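Local atomic coordinates of beta-1,4-galactanase (Thielavia heterothallica, PDB entry 1HJS), a protein that hydrolyses beta-1,4-galactosidic linkages in type I arabinogalactans, as a glycoside hydrolase of family 53. Residues A[279-284]-A[291-296]; A[19-22]-A[28-31]; A[57-62]-A[117-122]; A[96-99]-A[104-107]. All coordinates share one frame; numbering follows the deposited sequence.

Contact 1. Residues A[279-284]-A[291-296]; sequences NVANIV and VGLFYW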
loop_
_atom_site.group_PDB
_atom_site.type_symbol
_atom_site.label_atom_id
_atom_site.label_comp_id
_atom_site.label_asym_id
_atom_site.label_seq_id
_atom_site.Cartn_x
_atom_site.Cartn_y
_atom_site.Cartn_z
ATOM N N ASN A 279 7.235 16.602 -1.787
ATOM C CA ASN A 279 6.083 17.416 -1.421
ATOM C C ASN A 279 5.000 16.585 -0.744
ATOM O O ASN A 279 4.443 16.997 0.274
ATOM C CB ASN A 279 5.514 18.126 -2.653
ATOM C CG ASN A 279 6.382 19.288 -3.102
ATOM O OD1 ASN A 279 7.367 19.633 -2.443
ATOM N ND2 ASN A 279 6.017 19.904 -4.221
ATOM N N VAL A 280 4.695 15.415 -1.299
ATOM C CA VAL A 280 3.673 14.563 -0.687
ATOM C C VAL A 280 4.154 14.124 0.695
ATOM O O VAL A 280 3.376 14.073 1.647
ATOM C CB VAL A 280 3.381 13.308 -1.546
ATOM C CG1 VAL A 280 2.414 12.384 -0.806
ATOM C CG2 VAL A 280 2.796 13.722 -2.891
ATOM N N ALA A 281 5.444 13.821 0.803
ATOM C CA ALA A 281 6.014 13.393 2.077
ATOM C C ALA A 281 5.836 14.483 3.121
ATOM O O ALA A 281 5.431 14.217 4.255
ATOM C CB ALA A 281 7.500 13.067 1.911
ATOM N N ASN A 282 6.137 15.715 2.734
ATOM C CA ASN A 282 6.016 16.819 3.665
ATOM C C ASN A 282 4.578 17.176 3.985
ATOM O O ASN A 282 4.304 17.734 5.040
ATOM C CB ASN A 282 6.800 18.024 3.152
ATOM C CG ASN A 282 8.298 17.844 3.343
ATOM O OD1 ASN A 282 8.752 17.550 4.446
ATOM N ND2 ASN A 282 9.067 18.014 2.278
ATOM N N ILE A 283 3.661 16.849 3.081
ATOM C CA ILE A 283 2.252 17.111 3.350
ATOM C C ILE A 283 1.863 16.160 4.477
ATOM O O ILE A 283 1.258 16.564 5.467
ATOM C CB ILE A 283 1.381 16.847 2.119
ATOM C CG1 ILE A 283 1.649 17.931 1.070
ATOM C CG2 ILE A 283 -0.103 16.847 2.510
ATOM C CD1 ILE A 283 1.014 17.647 -0.266
ATOM N N VAL A 284 2.265 14.902 4.334
ATOM C CA VAL A 284 1.984 13.894 5.347
ATOM C C VAL A 284 2.596 14.298 6.688
ATOM O O VAL A 284 1.947 14.199 7.729
ATOM C CB VAL A 284 2.547 12.516 4.935
ATOM C CG1 VAL A 284 2.401 11.527 6.083
ATOM C CG2 VAL A 284 1.806 12.002 3.702
ATOM N N VAL A 291 2.724 9.677 9.455
ATOM C CA VAL A 291 3.992 8.981 9.624
ATOM C C VAL A 291 4.616 8.230 8.456
ATOM O O VAL A 291 5.736 7.733 8.587
ATOM C CB VAL A 291 3.880 7.981 10.785
ATOM C CG1 VAL A 291 3.502 8.706 12.058
ATOM C CG2 VAL A 291 2.834 6.924 10.455
ATOM N N GLY A 292 3.935 8.132 7.324
ATOM C CA GLY A 292 4.544 7.382 6.237
ATOM C C GLY A 292 4.152 7.699 4.809
ATOM O O GLY A 292 3.106 8.291 4.538
ATOM N N LEU A 293 5.027 7.293 3.895
ATOM C CA LEU A 293 4.821 7.470 2.464
ATOM C C LEU A 293 5.436 6.273 1.761
ATOM O O LEU A 293 6.580 5.904 2.038
ATOM C CB LEU A 293 5.487 8.758 1.969
ATOM C CG LEU A 293 5.337 9.076 0.473
ATOM C CD1 LEU A 293 5.611 10.547 0.231
ATOM C CD2 LEU A 293 6.296 8.222 -0.349
ATOM N N PHE A 294 4.674 5.660 0.862
ATOM C CA PHE A 294 5.165 4.516 0.103
ATOM C C PHE A 294 4.954 4.725 -1.388
ATOM O O PHE A 294 3.826 4.934 -1.831
ATOM C CB PHE A 294 4.443 3.235 0.521
ATOM C CG PHE A 294 4.775 2.772 1.914
ATOM C CD1 PHE A 294 4.231 3.412 3.023
ATOM C CD2 PHE A 294 5.635 1.696 2.110
ATOM C CE1 PHE A 294 4.543 2.985 4.320
ATOM C CE2 PHE A 294 5.956 1.258 3.401
ATOM C CZ PHE A 294 5.408 1.906 4.508
ATOM N N TYR A 295 6.036 4.667 -2.157
ATOM C CA TYR A 295 5.949 4.819 -3.608
ATOM C C TYR A 295 5.540 3.451 -4.148
ATOM O O TYR A 295 6.073 2.433 -3.707
ATOM C CB TYR A 295 7.306 5.210 -4.195
ATOM C CG TYR A 295 7.202 5.718 -5.616
ATOM C CD1 TYR A 295 6.977 7.070 -5.875
ATOM C CD2 TYR A 295 7.270 4.843 -6.696
ATOM C CE1 TYR A 295 6.821 7.538 -7.176
ATOM C CE2 TYR A 295 7.115 5.304 -8.012
ATOM C CZ TYR A 295 6.890 6.650 -8.238
ATOM O OH TYR A 295 6.717 7.115 -9.517
ATOM N N TRP A 296 4.616 3.405 -5.101
ATOM C CA TRP A 296 4.177 2.108 -5.606
ATOM C C TRP A 296 4.944 1.539 -6.796
ATOM O O TRP A 296 4.968 2.136 -7.876
ATOM C CB TRP A 296 2.686 2.145 -5.959
ATOM C CG TRP A 296 2.094 0.771 -6.121
ATOM C CD1 TRP A 296 1.929 -0.168 -5.144
ATOM C CD2 TRP A 296 1.618 0.172 -7.335
ATOM N NE1 TRP A 296 1.382 -1.314 -5.670
ATOM C CE2 TRP A 296 1.181 -1.133 -7.014
ATOM C CE3 TRP A 296 1.519 0.611 -8.663
ATOM C CZ2 TRP A 296 0.652 -2.006 -7.975
ATOM C CZ3 TRP A 296 0.996 -0.256 -9.619
ATOM C CH2 TRP A 296 0.570 -1.552 -9.271
#
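Leu293 drives one methyl, CD1, into the side of helix 270-285. Leu293 CD1 lies 3.3 Å from Ala281 N and 3.6 Å from Ala281 CB. Its other neighbour is Val280 CG1, at 3.8 Å from Leu293 CD1. The side chains of Val280 and Leu293 meet at about a right angle. Leu293 reaches this place because its CG stands anti to the backbone N (chi1 -179°), which extends the branch from the strand toward the helix. This is the tight half of the contact. Its side-chain pairs are all apolar, though Leu293 CD1 also presses on the helix backbone.

The other half is looser. Val284 CG1 rests 3.7 Å from Gly292 O, and the same methyl is 3.9 Å from Val291 N. Val284 thus meets the strand backbone here. Val291 points away from the helix and is partly exposed. On the far side of the helix, Asn279 and Asn282 also point away from the strand, and Asn282 is exposed.

No hydrogen bond crosses between the two segments. The strand's backbone is bonded instead to its neighbours: Leu293 pairs with Tyr4 and Gly6, and Gly292 with Val243. Val280 and Val284 also touch Val243, so the helix spans two strands. Leu293 lies about 9 Å from Glu245, the probable nucleophile, measured between side chains.

The short axes are 8.1 Å apart and run nearly antiparallel, at 156°. This is the helix-on-strand packing of a beta-alpha-beta crossover, here the one leading into the last strand of a TIM barrel.

Contact 2. Residues A[19-22]-A[28-31]; sequences GVSY and NAQP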
loop_
_atom_site.group_PDB
_atom_site.type_symbol
_atom_site.label_atom_id
_atom_site.label_comp_id
_atom_site.label_asym_id
_atom_site.label_seq_id
_atom_site.Cartn_x
_atom_site.Cartn_y
_atom_site.Cartn_z
ATOM N N GLY A 19 14.308 -11.884 -15.935
ATOM C CA GLY A 19 15.624 -11.501 -16.417
ATOM C C GLY A 19 16.138 -10.131 -16.009
ATOM O O GLY A 19 17.224 -9.725 -16.423
ATOM N N VAL A 20 15.375 -9.409 -15.197
ATOM C CA VAL A 20 15.810 -8.087 -14.776
ATOM C C VAL A 20 16.982 -8.147 -13.805
ATOM O O VAL A 20 16.953 -8.873 -12.814
ATOM C CB VAL A 20 14.670 -7.297 -14.105
ATOM C CG1 VAL A 20 15.191 -5.946 -13.632
ATOM C CG2 VAL A 20 13.526 -7.106 -15.077
ATOM N N SER A 21 18.016 -7.374 -14.109
ATOM C CA SER A 21 19.202 -7.301 -13.266
ATOM C C SER A 21 19.270 -5.882 -12.735
ATOM O O SER A 21 19.624 -4.960 -13.467
ATOM C CB SER A 21 20.455 -7.610 -14.084
ATOM O OG SER A 21 21.618 -7.333 -13.328
ATOM N N TYR A 22 18.926 -5.703 -11.464
ATOM C CA TYR A 22 18.927 -4.378 -10.866
ATOM C C TYR A 22 20.307 -3.836 -10.550
ATOM O O TYR A 22 21.201 -4.568 -10.122
ATOM C CB TYR A 22 18.052 -4.377 -9.615
ATOM C CG TYR A 22 16.585 -4.553 -9.936
ATOM C CD1 TYR A 22 15.879 -3.556 -10.612
ATOM C CD2 TYR A 22 15.908 -5.719 -9.584
ATOM C CE1 TYR A 22 14.528 -3.717 -10.930
ATOM C CE2 TYR A 22 14.559 -5.891 -9.896
ATOM C CZ TYR A 22 13.874 -4.884 -10.568
ATOM O OH TYR A 22 12.530 -5.038 -10.858
ATOM N N ASN A 28 26.151 -0.374 -10.777
ATOM C CA ASN A 28 26.681 -1.631 -10.259
ATOM C C ASN A 28 25.569 -2.586 -9.850
ATOM O O ASN A 28 24.703 -2.245 -9.042
ATOM C CB ASN A 28 27.594 -1.390 -9.055
ATOM C CG ASN A 28 29.020 -1.092 -9.459
ATOM O OD1 ASN A 28 29.578 -1.753 -10.334
ATOM N ND2 ASN A 28 29.625 -0.107 -8.813
ATOM N N ALA A 29 25.610 -3.788 -10.411
ATOM C CA ALA A 29 24.619 -4.810 -10.112
ATOM C C ALA A 29 24.589 -5.030 -8.609
ATOM O O ALA A 29 25.632 -5.179 -7.970
ATOM C CB ALA A 29 24.972 -6.100 -10.825
ATOM N N GLN A 30 23.386 -5.061 -8.051
ATOM C CA GLN A 30 23.218 -5.229 -6.617
ATOM C C GLN A 30 21.779 -5.657 -6.338
ATOM O O GLN A 30 20.874 -5.307 -7.093
ATOM C CB GLN A 30 23.541 -3.891 -5.949
ATOM C CG GLN A 30 23.243 -3.783 -4.475
ATOM C CD GLN A 30 23.822 -2.513 -3.881
ATOM O OE1 GLN A 30 23.748 -1.440 -4.484
ATOM N NE2 GLN A 30 24.396 -2.624 -2.692
ATOM N N PRO A 31 21.551 -6.441 -5.269
ATOM C CA PRO A 31 20.178 -6.865 -4.974
ATOM C C PRO A 31 19.287 -5.641 -4.778
ATOM O O PRO A 31 19.688 -4.665 -4.141
ATOM C CB PRO A 31 20.338 -7.682 -3.694
ATOM C CG PRO A 31 21.716 -8.276 -3.847
ATOM C CD PRO A 31 22.507 -7.085 -4.352
#
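Ser21 and Tyr22 face Ala29 and Gln30 across a surface loop. Just before them, Gly19 ends helix 12-17 in a Schellman motif, with a positive phi of 98°. Val20 follows and takes no direct part in the crossing. Its CG1 sits 3.5 Å above one face of the Tyr22 ring, offset toward the rim. Ser21 makes a marginal contact, its OG 4.4 Å from Ala29 CB.

The loop joins helix 12-17 to helix 32-38. Both helices belong to the connection between strands 4-8 and 43-48 of the TIM barrel. The two segments meet where the chain doubles back before Pro31, the N-cap residue of helix 32-38.

Tyr22 makes the one hydrogen bond of the contact, through its backbone. Gln30 N donates to Tyr22 O at 3.1 Å and nearly straight, with an angle of 167° at the hydrogen. The donor is tilted 23° from the carbonyl plane. A second, weaker type of contact reaches the same oxygen: Ala29 CA points a C-H at Tyr22 O from 3.4 Å. Tyr22 CB lies 3.9 Å from Gln30 O.

The Tyr22 side chain then leads away from Gln30 toward the protein. The ring is buried against Leu32 and Ile35 and meets Phe316 edge-to-face, and its hydroxyl is hydrogen-bonded to Ala299 O.

Contact 3. Residues A[57-62]-A[117-122]; sequences YNLDYN and ANKLQN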
loop_
_atom_site.group_PDB
_atom_site.type_symbol
_atom_site.label_atom_id
_atom_site.label_comp_id
_atom_site.label_asym_id
_atom_site.label_seq_id
_atom_site.Cartn_x
_atom_site.Cartn_y
_atom_site.Cartn_z
ATOM N N TYR A 57 2.773 -13.515 -5.494
ATOM C CA TYR A 57 2.180 -12.758 -4.397
ATOM C C TYR A 57 1.452 -13.606 -3.351
ATOM O O TYR A 57 0.739 -13.062 -2.509
ATOM C CB TYR A 57 1.234 -11.683 -4.945
ATOM C CG TYR A 57 1.805 -10.935 -6.126
ATOM C CD1 TYR A 57 3.096 -10.405 -6.083
ATOM C CD2 TYR A 57 1.075 -10.795 -7.305
ATOM C CE1 TYR A 57 3.652 -9.759 -7.194
ATOM C CE2 TYR A 57 1.618 -10.149 -8.420
ATOM C CZ TYR A 57 2.903 -9.638 -8.358
ATOM O OH TYR A 57 3.436 -9.023 -9.471
ATOM N N ASN A 58 1.615 -14.929 -3.392
ATOM C CA ASN A 58 0.962 -15.746 -2.373
ATOM C C ASN A 58 1.832 -15.653 -1.126
ATOM O O ASN A 58 2.878 -15.009 -1.164
ATOM C CB ASN A 58 0.746 -17.202 -2.850
ATOM C CG ASN A 58 2.035 -18.006 -3.020
ATOM O OD1 ASN A 58 1.998 -19.134 -3.533
ATOM N ND2 ASN A 58 3.156 -17.458 -2.595
ATOM N N LEU A 59 1.422 -16.277 -0.024
ATOM C CA LEU A 59 2.196 -16.166 1.209
ATOM C C LEU A 59 3.649 -16.637 1.115
ATOM O O LEU A 59 4.544 -15.991 1.665
ATOM C CB LEU A 59 1.479 -16.889 2.357
ATOM C CG LEU A 59 1.974 -16.530 3.764
ATOM C CD1 LEU A 59 1.901 -15.018 3.981
ATOM C CD2 LEU A 59 1.128 -17.252 4.799
ATOM N N ASP A 60 3.892 -17.752 0.431
ATOM C CA ASP A 60 5.260 -18.250 0.296
ATOM C C ASP A 60 6.131 -17.237 -0.432
ATOM O O ASP A 60 7.275 -16.996 -0.055
ATOM C CB ASP A 60 5.293 -19.574 -0.470
ATOM C CG ASP A 60 4.782 -20.738 0.355
ATOM O OD1 ASP A 60 4.889 -20.678 1.598
ATOM O OD2 ASP A 60 4.289 -21.714 -0.245
ATOM N N TYR A 61 5.578 -16.660 -1.494
ATOM C CA TYR A 61 6.279 -15.661 -2.291
ATOM C C TYR A 61 6.659 -14.490 -1.394
ATOM O O TYR A 61 7.784 -13.996 -1.432
ATOM C CB TYR A 61 5.361 -15.192 -3.427
ATOM C CG TYR A 61 5.917 -14.083 -4.296
ATOM C CD1 TYR A 61 5.890 -12.754 -3.877
ATOM C CD2 TYR A 61 6.448 -14.366 -5.555
ATOM C CE1 TYR A 61 6.379 -11.727 -4.697
ATOM C CE2 TYR A 61 6.937 -13.354 -6.379
ATOM C CZ TYR A 61 6.902 -12.040 -5.948
ATOM O OH TYR A 61 7.404 -11.048 -6.765
ATOM N N ASN A 62 5.712 -14.063 -0.567
ATOM C CA ASN A 62 5.929 -12.947 0.341
ATOM C C ASN A 62 6.902 -13.237 1.477
ATOM O O ASN A 62 7.652 -12.357 1.896
ATOM C CB ASN A 62 4.590 -12.481 0.897
ATOM C CG ASN A 62 3.909 -11.498 -0.023
ATOM O OD1 ASN A 62 4.299 -10.334 -0.091
ATOM N ND2 ASN A 62 2.903 -11.965 -0.757
ATOM N N ALA A 117 -0.538 -14.830 9.776
ATOM C CA ALA A 117 0.258 -14.135 10.785
ATOM C C ALA A 117 1.198 -15.096 11.507
ATOM O O ALA A 117 2.366 -14.777 11.730
ATOM C CB ALA A 117 -0.656 -13.442 11.796
ATOM N N ASN A 118 0.685 -16.265 11.877
ATOM C CA ASN A 118 1.506 -17.257 12.569
ATOM C C ASN A 118 2.619 -17.778 11.669
ATOM O O ASN A 118 3.739 -18.006 12.124
ATOM C CB ASN A 118 0.647 -18.429 13.060
ATOM C CG ASN A 118 -0.268 -18.041 14.205
ATOM O OD1 ASN A 118 0.033 -17.124 14.970
ATOM N ND2 ASN A 118 -1.381 -18.752 14.342
ATOM N N LYS A 119 2.312 -17.970 10.389
ATOM C CA LYS A 119 3.317 -18.461 9.452
ATOM C C LYS A 119 4.409 -17.422 9.259
ATOM O O LYS A 119 5.578 -17.764 9.096
ATOM C CB LYS A 119 2.672 -18.827 8.114
ATOM C CG LYS A 119 1.831 -20.093 8.195
ATOM C CD LYS A 119 1.152 -20.424 6.876
ATOM C CE LYS A 119 0.334 -21.709 6.995
ATOM N NZ LYS A 119 -0.514 -21.940 5.794
ATOM N N LEU A 120 4.028 -16.150 9.285
ATOM C CA LEU A 120 5.007 -15.078 9.147
ATOM C C LEU A 120 5.909 -15.101 10.383
ATOM O O LEU A 120 7.138 -15.050 10.273
ATOM C CB LEU A 120 4.301 -13.725 9.034
ATOM C CG LEU A 120 3.666 -13.451 7.666
ATOM C CD1 LEU A 120 2.700 -12.275 7.753
ATOM C CD2 LEU A 120 4.769 -13.171 6.653
ATOM N N GLN A 121 5.287 -15.185 11.555
ATOM C CA GLN A 121 6.024 -15.235 12.813
ATOM C C GLN A 121 7.006 -16.408 12.804
ATOM O O GLN A 121 8.175 -16.255 13.171
ATOM C CB GLN A 121 5.040 -15.386 13.981
ATOM C CG GLN A 121 5.673 -15.668 15.345
ATOM C CD GLN A 121 6.638 -14.591 15.799
ATOM O OE1 GLN A 121 6.473 -13.413 15.479
ATOM N NE2 GLN A 121 7.648 -14.993 16.567
ATOM N N ASN A 122 6.529 -17.574 12.375
ATOM C CA ASN A 122 7.363 -18.772 12.333
ATOM C C ASN A 122 8.530 -18.665 11.363
ATOM O O ASN A 122 9.508 -19.411 11.472
ATOM C CB ASN A 122 6.514 -19.997 11.989
ATOM C CG ASN A 122 5.519 -20.335 13.082
ATOM O OD1 ASN A 122 5.669 -19.902 14.225
ATOM N ND2 ASN A 122 4.508 -21.124 12.741
#
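A chi1 of -164° turns CG of Leu59 away from its backbone N, and this sends both methyls across to Lys119 and Leu120. Lys119 starts with CG beside its backbone N (chi1 -72°) and runs extended from there. Its aliphatic chain thus passes obliquely across the leucine.

The two segments lie on helices 59-71 and 102-122, which are neighbours in the outer helical layer of the TIM barrel. The start of one meets the later part of the other. The contact is light and wholly apolar. Leu59 CD2 is 3.8 Å from Lys119 CD and 4.0 Å from Lys119 CB. The other methyl, Leu59 CD1, comes within 4.3 Å of Leu120 CD2. Leu120 is buried, while Lys119 is exposed to solvent. The ammonium of Lys119 forms a salt bridge with Asp115, one turn back on its own helix. Only the carbon part of the lysine serves the contact.

Asn58 is the N-cap residue of helix 59-71. Its carbonyl oxygen takes two bonds from one residue. Asn62 N is 3.0 Å from Asn58 O, and Asn62 ND2 donates to Asn58 O at 3.1 Å from above the carbonyl plane.

Contact 4. Residues A[96-99]-A[104-107]; sequences AGWP and NLSW. With NAG (2-acetamido-2-deoxy-beta-D-glucopyranose), chain E; SO4 (sulfate ion), chain F.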
loop_
_atom_site.group_PDB
_atom_site.type_symbol
_atom_site.label_atom_id
_atom_site.label_comp_id
_atom_site.label_asym_id
_atom_site.label_seq_id
_atom_site.Cartn_x
_atom_site.Cartn_y
_atom_site.Cartn_z
ATOM N N ALA A 96 -11.174 -18.062 -3.979
ATOM C CA ALA A 96 -11.833 -19.306 -4.353
ATOM C C ALA A 96 -11.940 -20.221 -3.137
ATOM O O ALA A 96 -11.011 -20.314 -2.341
ATOM C CB ALA A 96 -11.059 -19.999 -5.468
ATOM N N GLY A 97 -13.084 -20.880 -2.989
ATOM C CA GLY A 97 -13.268 -21.784 -1.868
ATOM C C GLY A 97 -13.811 -21.161 -0.595
ATOM O O GLY A 97 -14.217 -21.881 0.318
ATOM N N TRP A 98 -13.825 -19.836 -0.516
ATOM C CA TRP A 98 -14.333 -19.166 0.679
ATOM C C TRP A 98 -15.858 -19.078 0.654
ATOM O O TRP A 98 -16.458 -18.859 -0.398
ATOM C CB TRP A 98 -13.732 -17.765 0.797
ATOM C CG TRP A 98 -12.289 -17.756 1.235
ATOM C CD1 TRP A 98 -11.351 -18.726 1.005
ATOM C CD2 TRP A 98 -11.617 -16.712 1.951
ATOM N NE1 TRP A 98 -10.137 -18.349 1.537
ATOM C CE2 TRP A 98 -10.272 -17.117 2.120
ATOM C CE3 TRP A 98 -12.020 -15.472 2.465
ATOM C CZ2 TRP A 98 -9.326 -16.323 2.783
ATOM C CZ3 TRP A 98 -11.079 -14.682 3.124
ATOM C CH2 TRP A 98 -9.747 -15.114 3.275
ATOM N N PRO A 99 -16.503 -19.251 1.820
ATOM C CA PRO A 99 -17.966 -19.194 1.947
ATOM C C PRO A 99 -18.510 -17.774 1.810
ATOM O O PRO A 99 -17.819 -16.807 2.131
ATOM C CB PRO A 99 -18.208 -19.773 3.335
ATOM C CG PRO A 99 -17.015 -19.278 4.100
ATOM C CD PRO A 99 -15.874 -19.530 3.125
ATOM N N ASN A 104 -19.901 -17.665 8.416
ATOM C CA ASN A 104 -18.766 -18.494 8.039
ATOM C C ASN A 104 -17.630 -17.717 7.390
ATOM O O ASN A 104 -16.459 -18.056 7.568
ATOM C CB ASN A 104 -19.221 -19.622 7.111
ATOM C CG ASN A 104 -19.998 -20.697 7.844
ATOM O OD1 ASN A 104 -19.534 -21.230 8.848
ATOM N ND2 ASN A 104 -21.186 -21.020 7.346
ATOM N N LEU A 105 -17.970 -16.681 6.631
ATOM C CA LEU A 105 -16.946 -15.871 5.978
ATOM C C LEU A 105 -16.106 -15.142 7.023
ATOM O O LEU A 105 -14.885 -15.066 6.903
ATOM C CB LEU A 105 -17.585 -14.849 5.035
ATOM C CG LEU A 105 -16.607 -13.888 4.347
ATOM C CD1 LEU A 105 -15.597 -14.674 3.512
ATOM C CD2 LEU A 105 -17.386 -12.923 3.470
ATOM N N SER A 106 -16.765 -14.605 8.046
ATOM C CA SER A 106 -16.062 -13.888 9.105
ATOM C C SER A 106 -15.076 -14.823 9.782
ATOM O O SER A 106 -13.955 -14.435 10.119
ATOM C CB SER A 106 -17.052 -13.359 10.145
ATOM O OG SER A 106 -17.931 -12.409 9.572
ATOM N N TRP A 107 -15.496 -16.065 9.975
ATOM C CA TRP A 107 -14.638 -17.043 10.614
ATOM C C TRP A 107 -13.486 -17.434 9.694
ATOM O O TRP A 107 -12.352 -17.604 10.144
ATOM C CB TRP A 107 -15.449 -18.272 11.004
ATOM C CG TRP A 107 -14.847 -19.011 12.148
ATOM C CD1 TRP A 107 -13.872 -18.556 12.997
ATOM C CD2 TRP A 107 -15.199 -20.318 12.603
ATOM N NE1 TRP A 107 -13.597 -19.503 13.953
ATOM C CE2 TRP A 107 -14.399 -20.596 13.737
ATOM C CE3 TRP A 107 -16.115 -21.286 12.168
ATOM C CZ2 TRP A 107 -14.487 -21.801 14.441
ATOM C CZ3 TRP A 107 -16.203 -22.487 12.870
ATOM C CH2 TRP A 107 -15.391 -22.731 13.995
HETATM C C1 NAG E . -11.846 -21.866 11.327
HETATM C C2 NAG E . -12.871 -22.697 10.551
HETATM C C3 NAG E . -13.524 -23.734 11.471
HETATM C C4 NAG E . -12.462 -24.559 12.203
HETATM C C5 NAG E . -11.460 -23.630 12.897
HETATM C C6 NAG E . -10.324 -24.394 13.545
HETATM C C7 NAG E . -14.080 -21.750 8.690
HETATM C C8 NAG E . -15.378 -21.114 8.216
HETATM N N2 NAG E . -13.885 -21.816 10.004
HETATM O O3 NAG E . -14.348 -24.600 10.706
HETATM O O4 NAG E . -13.087 -25.393 13.168
HETATM O O5 NAG E . -10.872 -22.724 11.938
HETATM O O6 NAG E . -9.674 -23.603 14.526
HETATM O O7 NAG E . -13.268 -22.178 7.869
HETATM S S SO4 F . -7.329 -20.861 2.062
HETATM O O1 SO4 F . -7.138 -19.596 3.057
HETATM O O2 SO4 F . -7.898 -21.909 2.888
HETATM O O3 SO4 F . -8.097 -20.529 1.058
HETATM O O4 SO4 F . -5.973 -21.213 1.725
#
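The loop leading into helix 102-122 of the TIM barrel folds back on the helix's first turns, with Trp98 and Pro99 against Asn104 and Leu105. Pro99 packs its ring on the helix: Pro99 CG is 3.7 Å from Asn104 CB. Leu105 lies over the proline's backbone, with CD1 3.4 Å from Pro99 O. That buried oxygen has no hydrogen-bond partner in the model. The same methyl, Leu105 CD1, is 3.8 Å from Trp98 CE3, and the two side chains meet at about a right angle.

Trp98 is buried, and Tyr112 meets its ring edge-to-face. The indole N-H points out to a sulfate ion, probably from the crystallisation liquor. Trp98 NE1 donates to sulfate O3 at 3.0 Å with an angle of 156°, and the oxygen sits at the ring edge, in its plane. Lys108 and Asn51 also bind this sulfate. With an alanine here instead of Trp98, Leu105 CD1 and the Tyr112 ring would probably lose their aromatic neighbour, and the sulfate one of its N-H donors.

The next turn of the helix carries a glycan neighbour. A chi1 of -154° sets CG of Trp107 roughly opposite its backbone N across the CA-CB bond, which lays the ring beneath the N-acetylglucosamine attached to the protein, probably at Asn111 in an Asn-Tyr-Thr sequon. The sugar covers one face, with NAG N2 3.2 Å from Trp107 CE3. Its acetyl methyl turns to the helix backbone, NAG C8 lying 3.3 Å from Asn104 O.

From the N terminus, contact 2 comes first. It closes a short surface loop between helices 12-17 and 32-38, five residues long between its segments. Contact 3 follows with a long closure: 54 residues separate its segments, and it joins helices 59-71 and 102-122. Contact 4 falls within that span. It ties the loop after strand 75-80 to the early part of helix 102-122, the helix whose later part serves contact 3; their centres are 19 Å apart. Contact 1 closes last, between helix 270-285 and strand 290-296, on the opposite side of the chain's centre from contacts 3 and 4. No two contacts cross or touch.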